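Local coordinates for protein S3-RNase (Pyrus pyrifolia, PDB 1IQQ) that cleaves RNA as a T2-family endoribonuclease of the pistil and is responsible for gametophytic self-incompatibility, at residues His62-Ile67 / Leu79-Glu84; Lys154-Lys157 / Thr162-Val165. One frame throughout, in Å; residues are numbered along the deposited sequence.

Interaction 1: residues His62-Ile67 / Leu79-Glu84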
# COMPACT_ATOMS: atom_id res chain seq x y z
N HIS A 62 16.28 8.04 -4.12
CA HIS A 62 15.59 9.24 -4.52
C HIS A 62 14.18 8.90 -5.04
O HIS A 62 13.23 9.63 -4.83
CB HIS A 62 16.42 9.84 -5.65
CG HIS A 62 15.85 11.07 -6.26
ND1 HIS A 62 15.06 11.24 -7.34
CD2 HIS A 62 16.07 12.34 -5.74
CE1 HIS A 62 14.79 12.58 -7.45
NE2 HIS A 62 15.41 13.23 -6.48
N GLN A 63 14.06 7.78 -5.73
CA GLN A 63 12.73 7.37 -6.23
C GLN A 63 11.88 6.95 -5.06
O GLN A 63 10.71 7.30 -5.03
CB GLN A 63 12.85 6.22 -7.19
CG GLN A 63 13.57 6.60 -8.54
CD GLN A 63 13.92 5.33 -9.29
OE1 GLN A 63 13.15 4.75 -10.05
NE2 GLN A 63 15.12 4.86 -9.04
N LEU A 64 12.46 6.23 -4.11
CA LEU A 64 11.68 5.80 -2.94
C LEU A 64 11.27 7.01 -2.08
O LEU A 64 10.25 6.95 -1.42
CB LEU A 64 12.49 4.84 -2.07
CG LEU A 64 12.81 3.53 -2.80
CD1 LEU A 64 13.70 2.64 -1.90
CD2 LEU A 64 11.54 2.70 -3.11
N GLU A 65 12.05 8.12 -2.07
CA GLU A 65 11.64 9.30 -1.32
C GLU A 65 10.28 9.81 -1.82
O GLU A 65 9.54 10.41 -1.06
CB GLU A 65 12.70 10.44 -1.48
CG GLU A 65 13.92 10.23 -0.64
CD GLU A 65 15.02 11.25 -0.94
OE1 GLU A 65 15.99 11.26 -0.16
OE2 GLU A 65 14.92 12.01 -1.95
N ILE A 66 10.04 9.60 -3.11
CA ILE A 66 8.80 10.02 -3.76
C ILE A 66 7.70 8.98 -3.73
O ILE A 66 6.54 9.34 -3.48
CB ILE A 66 9.08 10.44 -5.24
CG1 ILE A 66 10.01 11.65 -5.23
CG2 ILE A 66 7.74 10.76 -6.04
CD1 ILE A 66 10.63 11.91 -6.64
N ILE A 67 8.06 7.70 -3.89
CA ILE A 67 7.04 6.64 -4.07
C ILE A 67 6.81 5.93 -2.77
O ILE A 67 5.69 5.38 -2.56
CB ILE A 67 7.54 5.63 -5.16
CG1 ILE A 67 7.46 6.30 -6.53
CG2 ILE A 67 6.69 4.32 -5.16
CD1 ILE A 67 8.25 5.52 -7.56
N LEU A 79 16.38 3.74 7.67
CA LEU A 79 16.14 2.66 8.60
C LEU A 79 14.76 2.08 8.33
O LEU A 79 14.56 0.89 8.47
CB LEU A 79 16.26 3.14 10.06
CG LEU A 79 16.09 2.02 11.09
CD1 LEU A 79 17.22 0.98 10.97
CD2 LEU A 79 16.07 2.63 12.49
N PHE A 80 13.81 2.92 7.94
CA PHE A 80 12.42 2.52 7.59
C PHE A 80 12.45 1.56 6.37
O PHE A 80 11.84 0.48 6.40
CB PHE A 80 11.66 3.82 7.29
CG PHE A 80 10.33 3.67 6.57
CD1 PHE A 80 9.15 3.35 7.27
CD2 PHE A 80 10.24 3.97 5.20
CE1 PHE A 80 7.91 3.36 6.56
CE2 PHE A 80 9.06 3.97 4.53
CZ PHE A 80 7.87 3.67 5.19
N TRP A 81 13.17 1.91 5.31
CA TRP A 81 13.24 0.97 4.18
C TRP A 81 13.99 -0.32 4.58
O TRP A 81 13.59 -1.45 4.11
CB TRP A 81 13.94 1.62 3.02
CG TRP A 81 13.17 2.75 2.41
CD1 TRP A 81 11.80 2.81 2.25
CD2 TRP A 81 13.70 3.98 1.95
NE1 TRP A 81 11.45 4.04 1.72
CE2 TRP A 81 12.60 4.78 1.54
CE3 TRP A 81 15.01 4.50 1.85
CZ2 TRP A 81 12.74 6.07 1.04
CZ3 TRP A 81 15.17 5.81 1.34
CH2 TRP A 81 14.02 6.58 0.94
N ASP A 82 15.06 -0.21 5.38
CA ASP A 82 15.78 -1.41 5.77
C ASP A 82 14.79 -2.39 6.44
O ASP A 82 14.90 -3.63 6.18
CB ASP A 82 16.85 -1.02 6.81
CG ASP A 82 18.09 -0.43 6.19
OD1 ASP A 82 18.26 -0.35 4.98
OD2 ASP A 82 18.96 -0.08 7.00
N LYS A 83 13.90 -1.90 7.29
CA LYS A 83 12.94 -2.81 8.00
C LYS A 83 11.91 -3.42 7.03
O LYS A 83 11.46 -4.53 7.27
CB LYS A 83 12.20 -2.10 9.14
CG LYS A 83 13.15 -1.55 10.27
CD LYS A 83 12.26 -0.88 11.35
CE LYS A 83 13.06 0.09 12.22
NZ LYS A 83 12.86 1.55 11.81
N GLU A 84 11.49 -2.64 6.03
CA GLU A 84 10.53 -3.22 5.06
C GLU A 84 11.18 -4.36 4.33
O GLU A 84 10.53 -5.39 4.08
CB GLU A 84 10.09 -2.13 4.05
CG GLU A 84 9.31 -0.95 4.76
CD GLU A 84 8.01 -1.35 5.41
OE1 GLU A 84 7.37 -2.40 5.09
OE2 GLU A 84 7.60 -0.56 6.30

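Interaction 2: residues Lys154-Lys157 / Thr162-Val165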
# COMPACT_ATOMS: atom_id res chain seq x y z
N LYS A 154 -8.93 -0.07 3.78
CA LYS A 154 -8.82 0.27 5.21
C LYS A 154 -9.33 1.68 5.36
O LYS A 154 -8.96 2.58 4.59
CB LYS A 154 -7.36 0.26 5.67
CG LYS A 154 -7.29 0.58 7.16
CD LYS A 154 -5.81 0.51 7.66
CE LYS A 154 -5.71 0.43 9.16
NZ LYS A 154 -4.29 0.01 9.47
N CYS A 155 -10.18 1.90 6.38
CA CYS A 155 -10.71 3.23 6.68
C CYS A 155 -10.43 3.54 8.18
O CYS A 155 -9.95 2.67 8.90
CB CYS A 155 -12.22 3.25 6.49
SG CYS A 155 -12.71 3.31 4.73
N GLN A 156 -10.72 4.78 8.59
CA GLN A 156 -10.59 5.09 10.02
C GLN A 156 -11.70 6.05 10.37
O GLN A 156 -12.13 6.87 9.55
CB GLN A 156 -9.23 5.75 10.34
CG GLN A 156 -9.01 7.03 9.61
CD GLN A 156 -7.56 7.53 9.74
OE1 GLN A 156 -6.74 6.82 10.24
NE2 GLN A 156 -7.28 8.72 9.22
N LYS A 157 -12.17 5.98 11.63
CA LYS A 157 -13.22 6.91 12.05
C LYS A 157 -12.62 8.01 12.96
O LYS A 157 -11.90 7.70 13.89
CB LYS A 157 -14.34 6.22 12.82
CG LYS A 157 -15.50 7.19 13.11
CD LYS A 157 -16.76 6.44 13.53
CE LYS A 157 -17.74 7.42 14.19
NZ LYS A 157 -18.85 6.67 14.82
N THR A 162 -15.75 9.22 8.72
CA THR A 162 -14.99 8.00 8.37
C THR A 162 -14.20 8.37 7.11
O THR A 162 -14.77 8.92 6.17
CB THR A 162 -15.85 6.85 7.97
OG1 THR A 162 -16.63 6.44 9.11
CG2 THR A 162 -15.01 5.69 7.47
N GLU A 163 -12.88 8.18 7.14
CA GLU A 163 -12.09 8.44 5.92
C GLU A 163 -11.33 7.22 5.41
O GLU A 163 -10.95 6.31 6.16
CB GLU A 163 -11.11 9.52 6.14
CG GLU A 163 -10.36 9.37 7.30
CD GLU A 163 -9.86 10.77 7.69
OE1 GLU A 163 -10.60 11.74 7.52
OE2 GLU A 163 -8.74 10.87 8.13
N LEU A 164 -11.17 7.21 4.08
CA LEU A 164 -10.37 6.15 3.39
C LEU A 164 -8.87 6.37 3.76
O LEU A 164 -8.35 7.49 3.72
CB LEU A 164 -10.56 6.36 1.88
CG LEU A 164 -9.78 5.42 0.97
CD1 LEU A 164 -10.34 3.93 1.21
CD2 LEU A 164 -10.01 5.84 -0.49
N VAL A 165 -8.18 5.28 4.07
CA VAL A 165 -6.77 5.39 4.47
C VAL A 165 -5.86 4.48 3.62
O VAL A 165 -4.78 4.95 3.22
CB VAL A 165 -6.58 4.98 5.92
CG1 VAL A 165 -5.13 5.34 6.38
CG2 VAL A 165 -7.60 5.75 6.82

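Interaction 1: residues His62-Ile67 / Leu79-Glu84
Leu64 and Trp81 sit where the two helical segments 62-67 and 79-84 come nearest, yet their CA atoms are still 8.7 Å apart, and no hydrogen bond joins the segments. The Trp81 indole reaches most of the way across to meet Leu64. The CA-CB bonds of both residues point at the opposite helix, and the two side chains run antiparallel alongside one another. One face of the indole is turned to Leu64, whose CB lies 3.3 Å above the plane of the Trp81 ring, displaced from the ring centre toward CZ2, and comes within 3.4 Å of that atom. This is a CH-pi contact, with Leu64 CB 3.8 Å from the centroid of the six-membered ring of Trp81 and 29° off its normal. Leu64 CG is anti to its carbonyl carbon (chi1 -64°), and the branch carries CD1 to 4.1 Å from Trp81 CD2. Glu65 adds a smaller contact at the indole edge: its CG lies in the ring plane, 4.0 Å from Trp81 CH2, and its carboxylate forms a weak, long ion pair with Arg74. Trp81 NE1 is hydrogen-bonded to Trp68 O, which probably contributes to setting the rotation of the ring. Helix 77-89, packed through Trp81 against helix 58-67, also carries the catalytic Glu84 and Phe80, an RNA-binding residue by similarity. Trp68 and Phe103 each meet Trp81 edge-to-face. Leu64 packs on Phe103 as well, so helix 99-112 joins helices 58-67 and 77-89 in one hydrophobic cluster, while the backbone of Ile67 is hydrogen-bonded to Val32 of strand 30-38.

Interaction 2: residues Lys154-Lys157 / Thr162-Val165
Cys155 with Leu164 and Lys157 with Thr162 form non-hydrogen-bonded pairs on either side of the hydrogen-bonded pair Gln156-Glu163, in two antiparallel strands whose short axes come within 4.5 Å, their N-to-C directions 147° apart. Gln156 and Glu163 exchange two backbone bonds, Gln156 N to Glu163 O at 2.9 Å and Glu163 N to Gln156 O at 2.8 Å; Val165 N continues the ladder to Lys154 O. The same pair is joined a second time through its side chains. Gln156 CG stands between its backbone N and carbonyl carbon (chi1 60°), as does CG of Glu163, and the two chains cross with amide and carboxylate planes 33° apart. Gln156 NE2 donates to Glu163 OE2 (2.8 Å), which receives it on its anti lone pair, close to the plane of the amide. Each atom has another partner near helix 11-14: Gln156 NE2 bonds Ala13 O, and Glu163 OE2 receives Asn16 ND2. Val165 lies roughly perpendicular to Gln156, its CG2 pressing to 3.4 Å from Gln156 CG. On the face of Cys155 and Thr162, Cys155 CB lies 3.8 Å from Thr162 CG2, and Cys155 SG is bound in a disulfide to Cys193. This is a beta hairpin in the central sheet of an RNase T2 fold, covalently tied by that disulfide to the C-terminal region.

Overall arrangement
From the N terminus, the chain passes through strands 3-10 and 30-38 before reaching interaction 1. This closes over the 11 residues between segments 62-67 and 79-84, on helices 58-67 and 77-89, the second of which carries the catalytic residues Glu84, Lys87 and His88. Interaction 2 follows after helices 99-112, 117-123 and 135-143 and closes the hairpin of strands 152-158 and 161-171, four residues lying between its segments. The two contacts are in series and neither encloses the other; the centres of interaction 1 and interaction 2 are 24 Å apart. Interaction 1 joins helices, whereas interaction 2 is sheet pairing, with strand 161-171 also pairing with strand 3-10, which in turn pairs with 30-38.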